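Local coordinates for protein CMP-sialic acid transporter 1 (Zea mays, PDB 6I1R) that probably moves CMP-sialic acid from the cytoplasm into the Golgi in exchange for CMP, and binds CMP in an outward-facing state, at residues Q102-L107 with E161-G166; Y182-N187 with L249-M254; I19-S24 with Y32-I37; I132-V137 with L300-M305. The protein carries 5 engineered substitutions. All coordinates share one frame; numbering follows the deposited sequence.

From the N terminus, contact 3 comes first: it closes the short connection between helix 3-24 and helix 37-59, with seven residues between its segments. Contact 1 opens later, on helix 98-104, and closes on the first turns of helix 160-186. Before it closes, contact 4 has begun on helix 126-143, so the two cross along the chain; in space they touch, with Asn106 O 3.5 Å from Ala136 CB. Contact 2 starts at the far end of helix 160-186 and reaches helix 234-256, all within the long span that contact 4 completes on helix 287-304. Contacts 1 and 2 thus tie both ends of one long helix to different partners.

Contact 1: residues Q102-L107 with E161-G166; sequences QIMGNL and EGYLLG
Met104 lays its thioether across a side-chain-free patch of the facing helix formed by Gly162 and Gly166, and these apolar and van der Waals touches carry most of the contact. Its methyl CE is 3.8 Å from Gly166 CA and the same distance from Gly162 O, while SD lies 4.0 Å from Gly166 CA. CG stands anti to the carbonyl carbon (chi1 -78°), the next torsion is extended, and a bend about the CG-SD bond (chi3 -59°) turns the methyl over the glycines. Gly166 is also where the backbones come nearest, its CA 6.1 Å from Met104 CA, and a side chain at Gly166 would collide with the methionine sulfur. Gly162 and Gly166 form a GxxxG pair, which puts two glycines one turn apart on the same helix face and allows close packing there. In this case the groove receives a methionine from helix 98-104. The second kind of interaction is a Met-aromatic contact: Met104 SD reaches Tyr163 CD1 at 4.1 Å and approaches the ring obliquely, 55° off its normal. Shortening Met104 to an alanine would probably leave the glycine groove unfilled and the Tyr163 ring without its sulfur neighbour. No hydrogen bond joins the two segments. Nearby, Met104 also touches Thr92 of helix 76-92, and Leu107 packs farther along helix 160-186, on Ile167 and Ala170.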
# COMPACT_ATOMS: atom_id res chain seq x y z
N GLN B 102 -1.73 1.05 -15.41
CA GLN B 102 -0.42 1.63 -15.71
C GLN B 102 -0.18 1.67 -17.23
O GLN B 102 0.43 2.62 -17.72
CB GLN B 102 0.69 0.83 -15.03
N ILE B 103 -0.67 0.67 -17.95
CA ILE B 103 -0.37 0.54 -19.39
C ILE B 103 -1.38 1.37 -20.20
O ILE B 103 -1.03 1.86 -21.28
CB ILE B 103 -0.33 -0.94 -19.81
CG1 ILE B 103 0.55 -1.15 -21.05
CG2 ILE B 103 -1.72 -1.52 -20.01
CD1 ILE B 103 1.12 -2.54 -21.19
N MET B 104 -2.60 1.53 -19.70
CA MET B 104 -3.56 2.47 -20.32
C MET B 104 -3.05 3.91 -20.18
O MET B 104 -3.50 4.80 -20.89
CB MET B 104 -4.94 2.36 -19.66
CG MET B 104 -5.76 1.17 -20.12
SD MET B 104 -7.49 1.25 -19.58
CE MET B 104 -7.28 1.32 -17.80
N GLY B 105 -2.12 4.13 -19.25
CA GLY B 105 -1.53 5.45 -19.01
C GLY B 105 -0.80 6.01 -20.21
O GLY B 105 -0.65 7.22 -20.32
N ASN B 106 -0.35 5.16 -21.14
CA ASN B 106 0.39 5.63 -22.32
C ASN B 106 -0.55 6.33 -23.31
O ASN B 106 -0.09 6.78 -24.36
CB ASN B 106 1.13 4.49 -23.02
CG ASN B 106 2.12 3.78 -22.11
OD1 ASN B 106 2.99 4.42 -21.52
ND2 ASN B 106 1.99 2.47 -22.00
N LEU B 107 -1.84 6.41 -23.00
CA LEU B 107 -2.79 7.09 -23.89
C LEU B 107 -2.67 8.61 -23.71
O LEU B 107 -3.07 9.37 -24.59
CB LEU B 107 -4.21 6.60 -23.59
CG LEU B 107 -5.10 6.41 -24.82
CD1 LEU B 107 -4.80 5.08 -25.49
CD2 LEU B 107 -6.57 6.50 -24.45
N GLU B 161 -16.36 -0.27 -18.06
CA GLU B 161 -16.14 0.91 -17.20
C GLU B 161 -14.64 1.18 -17.07
O GLU B 161 -14.20 2.33 -17.19
CB GLU B 161 -16.74 0.69 -15.81
CG GLU B 161 -18.24 0.86 -15.74
CD GLU B 161 -19.04 -0.43 -15.87
OE1 GLU B 161 -18.52 -1.40 -16.47
OE2 GLU B 161 -20.19 -0.47 -15.38
N GLY B 162 -13.87 0.13 -16.79
CA GLY B 162 -12.43 0.24 -16.66
C GLY B 162 -11.80 0.89 -17.88
O GLY B 162 -11.08 1.88 -17.76
N TYR B 163 -12.10 0.33 -19.05
CA TYR B 163 -11.54 0.82 -20.30
C TYR B 163 -12.01 2.26 -20.57
O TYR B 163 -11.21 3.11 -20.96
CB TYR B 163 -11.89 -0.13 -21.45
CG TYR B 163 -11.11 -1.42 -21.44
CD1 TYR B 163 -9.75 -1.43 -21.72
CD2 TYR B 163 -11.72 -2.63 -21.12
CE1 TYR B 163 -9.02 -2.61 -21.70
CE2 TYR B 163 -11.00 -3.81 -21.10
CZ TYR B 163 -9.65 -3.81 -21.39
OH TYR B 163 -8.93 -4.96 -21.36
N LEU B 164 -13.29 2.53 -20.33
CA LEU B 164 -13.85 3.85 -20.62
C LEU B 164 -13.23 4.90 -19.69
O LEU B 164 -12.91 6.00 -20.14
CB LEU B 164 -15.38 3.81 -20.46
CG LEU B 164 -16.16 4.70 -21.43
CD1 LEU B 164 -16.17 4.10 -22.83
CD2 LEU B 164 -17.58 4.93 -20.94
N LEU B 165 -13.04 4.56 -18.41
CA LEU B 165 -12.52 5.52 -17.43
C LEU B 165 -11.02 5.73 -17.64
O LEU B 165 -10.53 6.85 -17.53
CB LEU B 165 -12.81 5.01 -16.01
CG LEU B 165 -14.26 5.13 -15.55
CD1 LEU B 165 -14.48 4.37 -14.25
CD2 LEU B 165 -14.67 6.58 -15.39
N GLY B 166 -10.29 4.66 -17.95
CA GLY B 166 -8.88 4.77 -18.33
C GLY B 166 -8.69 5.78 -19.45
O GLY B 166 -7.74 6.56 -19.43

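Contact 2: residues Y182-N187 with L249-M254; sequences YLMKKN and LVSWLM
Met184 reaches from the last turns of helix 160-186 to Met254 and Ser251, and successive atoms of its side chain meet first Met254, then Ser251. CB, directed at helix 234-256, lies 3.6 Å from the carbonyl oxygen Met254 O. The next atom, CG, meets Met254 CB at 3.4 Å, so the start of one methionine side chain rests against the start of the other, and the two cross obliquely. Two successive bends, chi2 -44° and chi3 -81°, then fold the chain past SD and send the methyl along the partner helix in place of continuing straight across. CE ends 3.4 Å from Ser251 OG, one turn before Met254. This hydroxyl is hydrogen-bonded to Asn195 OD1, so the methyl only packs against a polar group that is already engaged.

Beside this apolar track Lys185 runs its aliphatic chain alongside the same carbonyl oxygen: CE is 3.4 Å from Met254 O. A turn at the last torsion carries NZ onward to a hydrogen bond with Lys255 O, just beyond the segment. Lys185 lies on the exposed margin, whereas Met184, Ser251 and Met254 are buried.

The contact joins two predicted membrane-spanning helices of the nucleotide-sugar transporter, with the Ser251 side chain about 10 Å from bound CMP. The short helical segments cross at -53° with their axes 9.4 Å apart, and the two methionines fill the crossing. Helix 191-216 covers one flank, through Leu191 against Met184 and Tyr199 against Ser251, and helix 259-279 receives Met254 on Asn259 and Lys262.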
# COMPACT_ATOMS: atom_id res chain seq x y z
N TYR B 182 -1.08 26.72 -21.78
CA TYR B 182 -1.89 27.86 -22.20
C TYR B 182 -1.66 29.02 -21.22
O TYR B 182 -1.31 30.12 -21.64
CB TYR B 182 -3.36 27.47 -22.32
CG TYR B 182 -4.33 28.63 -22.29
CD1 TYR B 182 -4.40 29.53 -23.34
CD2 TYR B 182 -5.18 28.82 -21.21
CE1 TYR B 182 -5.29 30.59 -23.32
CE2 TYR B 182 -6.08 29.88 -21.18
CZ TYR B 182 -6.13 30.77 -22.23
OH TYR B 182 -7.01 31.82 -22.21
N LEU B 183 -1.80 28.75 -19.92
CA LEU B 183 -1.70 29.80 -18.89
C LEU B 183 -0.31 30.45 -18.93
O LEU B 183 -0.21 31.68 -18.90
CB LEU B 183 -2.00 29.21 -17.51
CG LEU B 183 -3.45 28.81 -17.24
CD1 LEU B 183 -3.61 28.32 -15.81
CD2 LEU B 183 -4.40 29.97 -17.51
N MET B 184 0.75 29.65 -18.98
CA MET B 184 2.11 30.19 -18.96
C MET B 184 2.32 31.10 -20.18
O MET B 184 2.86 32.20 -20.07
CB MET B 184 3.18 29.10 -18.97
CG MET B 184 2.96 27.97 -17.98
SD MET B 184 2.45 28.52 -16.34
CE MET B 184 4.03 28.99 -15.65
N LYS B 185 1.89 30.62 -21.35
CA LYS B 185 2.21 31.26 -22.63
C LYS B 185 1.20 32.36 -22.98
O LYS B 185 1.47 33.15 -23.88
CB LYS B 185 2.28 30.21 -23.75
CG LYS B 185 3.56 29.39 -23.80
CD LYS B 185 3.50 28.24 -24.78
CE LYS B 185 4.65 27.26 -24.61
NZ LYS B 185 5.89 27.73 -25.27
N LYS B 186 0.06 32.43 -22.28
CA LYS B 186 -0.93 33.47 -22.59
C LYS B 186 -0.49 34.81 -22.00
O LYS B 186 -1.07 35.85 -22.34
CB LYS B 186 -2.33 33.08 -22.09
CG LYS B 186 -2.60 33.33 -20.61
CD LYS B 186 -4.08 33.39 -20.25
CE LYS B 186 -4.81 34.51 -20.95
NZ LYS B 186 -5.82 35.14 -20.07
N ASN B 187 0.51 34.80 -21.11
CA ASN B 187 1.00 36.01 -20.45
C ASN B 187 2.48 36.21 -20.75
O ASN B 187 3.22 35.27 -21.05
CB ASN B 187 0.80 35.95 -18.93
CG ASN B 187 -0.53 36.49 -18.45
OD1 ASN B 187 -1.39 36.83 -19.25
ND2 ASN B 187 -0.69 36.58 -17.14
N LEU B 249 10.41 22.06 -12.99
CA LEU B 249 10.94 21.88 -14.34
C LEU B 249 9.78 21.77 -15.33
O LEU B 249 9.85 22.32 -16.43
CB LEU B 249 11.83 20.64 -14.38
CG LEU B 249 13.05 20.65 -13.46
CD1 LEU B 249 13.77 19.31 -13.50
CD2 LEU B 249 14.01 21.78 -13.81
N VAL B 250 8.72 21.08 -14.93
CA VAL B 250 7.54 20.95 -15.78
C VAL B 250 7.00 22.35 -16.09
O VAL B 250 6.67 22.65 -17.24
CB VAL B 250 6.46 20.05 -15.15
CG1 VAL B 250 5.13 20.14 -15.88
CG2 VAL B 250 6.91 18.60 -15.06
N SER B 251 6.95 23.22 -15.08
CA SER B 251 6.46 24.58 -15.25
C SER B 251 7.38 25.35 -16.21
O SER B 251 6.91 26.00 -17.14
CB SER B 251 6.32 25.30 -13.93
OG SER B 251 5.30 26.29 -13.99
N TRP B 252 8.69 25.23 -16.00
CA TRP B 252 9.66 25.85 -16.90
C TRP B 252 9.32 25.48 -18.35
O TRP B 252 9.26 26.36 -19.22
CB TRP B 252 11.09 25.45 -16.52
CG TRP B 252 12.14 26.30 -17.18
CD1 TRP B 252 12.80 27.36 -16.64
CD2 TRP B 252 12.64 26.16 -18.52
NE1 TRP B 252 13.68 27.89 -17.54
CE2 TRP B 252 13.60 27.18 -18.71
CE3 TRP B 252 12.38 25.28 -19.58
CZ2 TRP B 252 14.29 27.34 -19.91
CZ3 TRP B 252 13.06 25.44 -20.76
CH2 TRP B 252 14.00 26.45 -20.93
N LEU B 253 9.08 24.19 -18.58
CA LEU B 253 8.81 23.67 -19.93
C LEU B 253 7.43 24.13 -20.42
O LEU B 253 7.24 24.33 -21.62
CB LEU B 253 8.89 22.14 -19.92
CG LEU B 253 10.29 21.54 -19.77
CD1 LEU B 253 10.22 20.03 -19.65
CD2 LEU B 253 11.19 21.93 -20.95
N MET B 254 6.48 24.28 -19.50
CA MET B 254 5.16 24.83 -19.86
C MET B 254 5.34 26.27 -20.38
O MET B 254 4.58 26.70 -21.24
CB MET B 254 4.20 24.85 -18.66
CG MET B 254 3.83 23.47 -18.13
SD MET B 254 2.93 22.45 -19.33
CE MET B 254 4.29 21.58 -20.11

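Contact 3: residues I19-S24 with Y32-I37; sequences ILTTLS and YDYATI
Ser24 and Tyr32 face each other with CA atoms 8.8 Å apart, and Thr21 and Tyr34 at 9.4 Å, a separation spanned by side chains. Residues 19-24 form the last turns of helix 3-24, whereas 32-36 run without regular structure into helix 37-59. The polar link is a hydrogen bond between Ser24 OG and Tyr32 OH; the modelled 2.4 Å is too short to be taken literally, and either hydroxyl could be the donor. The serine oxygen sits at the edge of the tyrosine ring, near its plane. Tyr32 CG lies between the backbone N and the carbonyl carbon (chi1 57°), which sends the ring back toward the helix end. Next to it, Thr21 CG2 touches Tyr34 CE2 at 4.0 Å, the two side chains crossing at about a right angle, while Thr21 OG1 bonds back to Gln17 O. These contacts bring residues 32-34 against the end of helix 3-24, and the side chain of Tyr34 is about 7 Å from bound CMP. Helix 234-256 lies alongside: its Thr235 touches Ser24, its Thr236 touches Tyr32, and Met238 and Asn242 pack on Leu20.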
# COMPACT_ATOMS: atom_id res chain seq x y z
N ILE B 19 12.46 5.62 -8.39
CA ILE B 19 13.18 4.61 -7.60
C ILE B 19 13.03 4.93 -6.11
O ILE B 19 12.74 4.05 -5.30
CB ILE B 19 14.66 4.54 -8.03
CG1 ILE B 19 14.81 4.15 -9.50
CG2 ILE B 19 15.45 3.60 -7.13
CD1 ILE B 19 16.04 4.73 -10.17
N LEU B 20 13.24 6.20 -5.76
CA LEU B 20 13.18 6.65 -4.37
C LEU B 20 11.79 6.37 -3.78
O LEU B 20 11.68 6.11 -2.58
CB LEU B 20 13.52 8.14 -4.31
CG LEU B 20 14.99 8.49 -4.53
CD1 LEU B 20 15.17 9.99 -4.76
CD2 LEU B 20 15.85 8.03 -3.35
N THR B 21 10.74 6.41 -4.60
CA THR B 21 9.38 6.14 -4.12
C THR B 21 9.27 4.67 -3.69
O THR B 21 8.79 4.38 -2.60
CB THR B 21 8.33 6.53 -5.18
OG1 THR B 21 8.32 7.95 -5.28
CG2 THR B 21 6.94 6.05 -4.84
N THR B 22 9.73 3.75 -4.54
CA THR B 22 9.63 2.31 -4.23
C THR B 22 10.48 1.98 -3.00
O THR B 22 10.03 1.26 -2.10
CB THR B 22 10.01 1.45 -5.45
OG1 THR B 22 11.35 1.75 -5.83
CG2 THR B 22 9.08 1.66 -6.63
N LEU B 23 11.70 2.51 -2.94
CA LEU B 23 12.59 2.29 -1.79
C LEU B 23 11.89 2.74 -0.49
O LEU B 23 11.78 1.97 0.49
CB LEU B 23 13.91 3.05 -2.00
CG LEU B 23 14.88 2.43 -3.01
CD1 LEU B 23 16.06 3.36 -3.27
CD2 LEU B 23 15.38 1.08 -2.52
N SER B 24 11.40 3.98 -0.51
CA SER B 24 10.68 4.57 0.62
C SER B 24 9.37 3.82 0.86
O SER B 24 8.90 3.70 2.00
CB SER B 24 10.40 6.03 0.40
OG SER B 24 9.19 6.22 -0.30
N TYR B 32 4.35 5.35 5.48
CA TYR B 32 3.75 6.69 5.59
C TYR B 32 2.51 6.78 4.70
O TYR B 32 2.01 5.76 4.22
CB TYR B 32 4.79 7.75 5.22
CG TYR B 32 5.37 7.56 3.84
CD1 TYR B 32 6.39 6.69 3.59
CD2 TYR B 32 4.88 8.21 2.75
CE1 TYR B 32 6.92 6.49 2.33
CE2 TYR B 32 5.41 8.03 1.48
CZ TYR B 32 6.44 7.16 1.24
OH TYR B 32 6.96 6.97 -0.00
N ASP B 33 2.03 8.00 4.49
CA ASP B 33 0.88 8.27 3.63
C ASP B 33 1.36 8.95 2.34
O ASP B 33 1.97 10.02 2.38
CB ASP B 33 -0.14 9.15 4.36
CG ASP B 33 -1.60 8.72 4.21
OD1 ASP B 33 -1.89 7.95 3.27
OD2 ASP B 33 -2.43 9.17 5.02
N TYR B 34 1.06 8.32 1.20
CA TYR B 34 1.30 8.93 -0.11
C TYR B 34 0.11 9.82 -0.48
O TYR B 34 -0.01 10.27 -1.62
CB TYR B 34 1.57 7.84 -1.15
CG TYR B 34 2.31 8.26 -2.40
CD1 TYR B 34 2.77 9.56 -2.58
CD2 TYR B 34 2.59 7.34 -3.40
CE1 TYR B 34 3.46 9.94 -3.73
CE2 TYR B 34 3.28 7.70 -4.55
CZ TYR B 34 3.71 9.00 -4.71
OH TYR B 34 4.39 9.37 -5.84
N ALA B 35 -0.79 10.07 0.47
CA ALA B 35 -1.86 11.04 0.31
C ALA B 35 -1.35 12.44 0.64
O ALA B 35 -1.81 13.43 0.06
CB ALA B 35 -3.03 10.66 1.20
N THR B 36 -0.38 12.53 1.55
CA THR B 36 0.09 13.80 2.10
C THR B 36 1.29 14.35 1.30
O THR B 36 1.60 15.53 1.41
CB THR B 36 0.48 13.65 3.58
OG1 THR B 36 1.26 12.46 3.71
CG2 THR B 36 -0.71 13.59 4.50
N ILE B 37 1.96 13.50 0.52
CA ILE B 37 3.19 13.93 -0.17
C ILE B 37 2.87 15.02 -1.20
O ILE B 37 3.58 16.03 -1.25
CB ILE B 37 3.93 12.73 -0.80
CG1 ILE B 37 4.78 12.01 0.25
CG2 ILE B 37 4.76 13.15 -2.01
CD1 ILE B 37 5.50 10.79 -0.26

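Contact 4: residues I132-V137 with L300-M305; sequences IVLLAV and LQMYFM
Leu134, Ile132 and Met302 bury the most surface here, and they form two separate touches between helix 126-143 and helix 287-304. Leu134 meets Met302 by the end of one branch: CD1 is 3.2 Å from Met302 SD, too short to be read closely, and 3.6 Å from Met302 CE, and the side chains cross at about a right angle. The methionine is extended as far as its sulfur and bends there (chi3 63°), which keeps both SD and the methyl beside the same leucine branch. Ile132, two residues earlier, brings CD1 obliquely to the Tyr303 ring, 3.7 Å from both CE2 and CD2 of Tyr303. Tyr303 has CG anti to the backbone N (chi1 -176°), which takes the ring off beside the helix to where the isoleucine lies.

This is apolar helix packing without a hydrogen bond between the segments, and it fastens the final helix of the transporter fold near its C-terminal end, just before Met305 leaves helical geometry. The Ile132 side is the deeper one: that residue is buried and also touches Ile109 of helix 108-118 and Ile260 of helix 259-279. Tyr303 in turn meets the ring of Tyr264, and its CD1 sits 3.5 Å above the plane of the Phe304 ring, over the centre. On the other side Met302 packs along helix 126-143 against Ile127, Met130 and Ala131.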
# COMPACT_ATOMS: atom_id res chain seq x y z
N ILE B 132 4.64 10.77 -32.30
CA ILE B 132 3.83 10.81 -31.07
C ILE B 132 3.23 9.42 -30.84
O ILE B 132 3.32 8.87 -29.75
CB ILE B 132 2.74 11.90 -31.13
CG1 ILE B 132 3.29 13.29 -31.50
CG2 ILE B 132 1.95 11.95 -29.83
CD1 ILE B 132 4.42 13.77 -30.62
N VAL B 133 2.62 8.87 -31.89
CA VAL B 133 2.01 7.54 -31.81
C VAL B 133 3.10 6.52 -31.46
O VAL B 133 2.95 5.74 -30.51
CB VAL B 133 1.28 7.16 -33.11
CG1 VAL B 133 0.84 5.71 -33.11
CG2 VAL B 133 0.09 8.07 -33.37
N LEU B 134 4.21 6.54 -32.19
CA LEU B 134 5.29 5.58 -31.95
C LEU B 134 5.72 5.63 -30.48
O LEU B 134 6.01 4.58 -29.91
CB LEU B 134 6.48 5.86 -32.86
CG LEU B 134 6.54 5.04 -34.15
CD1 LEU B 134 7.74 5.47 -34.97
CD2 LEU B 134 6.61 3.55 -33.85
N LEU B 135 5.77 6.82 -29.90
CA LEU B 135 6.19 6.96 -28.50
C LEU B 135 5.21 6.20 -27.59
O LEU B 135 5.64 5.42 -26.74
CB LEU B 135 6.23 8.45 -28.12
CG LEU B 135 6.80 8.75 -26.73
CD1 LEU B 135 8.28 8.42 -26.66
CD2 LEU B 135 6.56 10.20 -26.35
N ALA B 136 3.92 6.43 -27.79
CA ALA B 136 2.88 5.76 -27.01
C ALA B 136 2.96 4.24 -27.21
O ALA B 136 2.85 3.48 -26.25
CB ALA B 136 1.52 6.29 -27.40
N VAL B 137 3.16 3.82 -28.45
CA VAL B 137 3.24 2.39 -28.78
C VAL B 137 4.52 1.81 -28.16
O VAL B 137 4.50 0.69 -27.65
CB VAL B 137 3.19 2.16 -30.30
CG1 VAL B 137 3.51 0.72 -30.67
CG2 VAL B 137 1.85 2.57 -30.89
N LEU B 300 12.06 9.42 -30.97
CA LEU B 300 12.74 10.66 -30.58
C LEU B 300 13.32 11.32 -31.84
O LEU B 300 13.05 12.49 -32.11
CB LEU B 300 13.84 10.34 -29.57
CG LEU B 300 14.43 11.54 -28.83
CD1 LEU B 300 13.69 11.79 -27.52
CD2 LEU B 300 15.92 11.34 -28.56
N GLN B 301 14.09 10.55 -32.59
CA GLN B 301 14.75 11.05 -33.80
C GLN B 301 13.70 11.65 -34.74
O GLN B 301 13.83 12.79 -35.17
CB GLN B 301 15.56 9.93 -34.46
CG GLN B 301 16.79 9.53 -33.67
CD GLN B 301 17.58 8.43 -34.34
OE1 GLN B 301 17.03 7.51 -34.93
NE2 GLN B 301 18.90 8.52 -34.24
N MET B 302 12.65 10.89 -35.04
CA MET B 302 11.60 11.33 -35.96
C MET B 302 11.10 12.73 -35.57
O MET B 302 11.03 13.62 -36.42
CB MET B 302 10.40 10.37 -35.95
CG MET B 302 10.69 9.08 -36.69
SD MET B 302 9.50 7.76 -36.36
CE MET B 302 7.99 8.47 -37.00
N TYR B 303 10.78 12.92 -34.29
CA TYR B 303 10.12 14.15 -33.86
C TYR B 303 11.11 15.32 -33.80
O TYR B 303 10.74 16.45 -34.13
CB TYR B 303 9.45 13.97 -32.49
CG TYR B 303 8.67 15.18 -32.05
CD1 TYR B 303 9.30 16.21 -31.37
CD2 TYR B 303 7.33 15.31 -32.34
CE1 TYR B 303 8.60 17.34 -30.97
CE2 TYR B 303 6.61 16.44 -31.95
CZ TYR B 303 7.25 17.45 -31.26
OH TYR B 303 6.56 18.56 -30.87
N PHE B 304 12.34 15.06 -33.35
CA PHE B 304 13.28 16.14 -33.01
C PHE B 304 14.34 16.33 -34.10
O PHE B 304 14.92 17.41 -34.20
CB PHE B 304 13.95 15.85 -31.66
CG PHE B 304 13.01 15.91 -30.48
CD1 PHE B 304 12.61 17.13 -29.95
CD2 PHE B 304 12.53 14.75 -29.89
CE1 PHE B 304 11.75 17.18 -28.86
CE2 PHE B 304 11.68 14.81 -28.80
CZ PHE B 304 11.28 16.02 -28.29
N MET B 305 14.60 15.29 -34.89
CA MET B 305 15.62 15.37 -35.94
C MET B 305 15.19 16.43 -36.96
O MET B 305 14.04 16.42 -37.40
CB MET B 305 15.81 14.02 -36.63
CG MET B 305 17.18 13.81 -37.25
SD MET B 305 17.38 12.15 -37.96
CE MET B 305 18.19 11.30 -36.62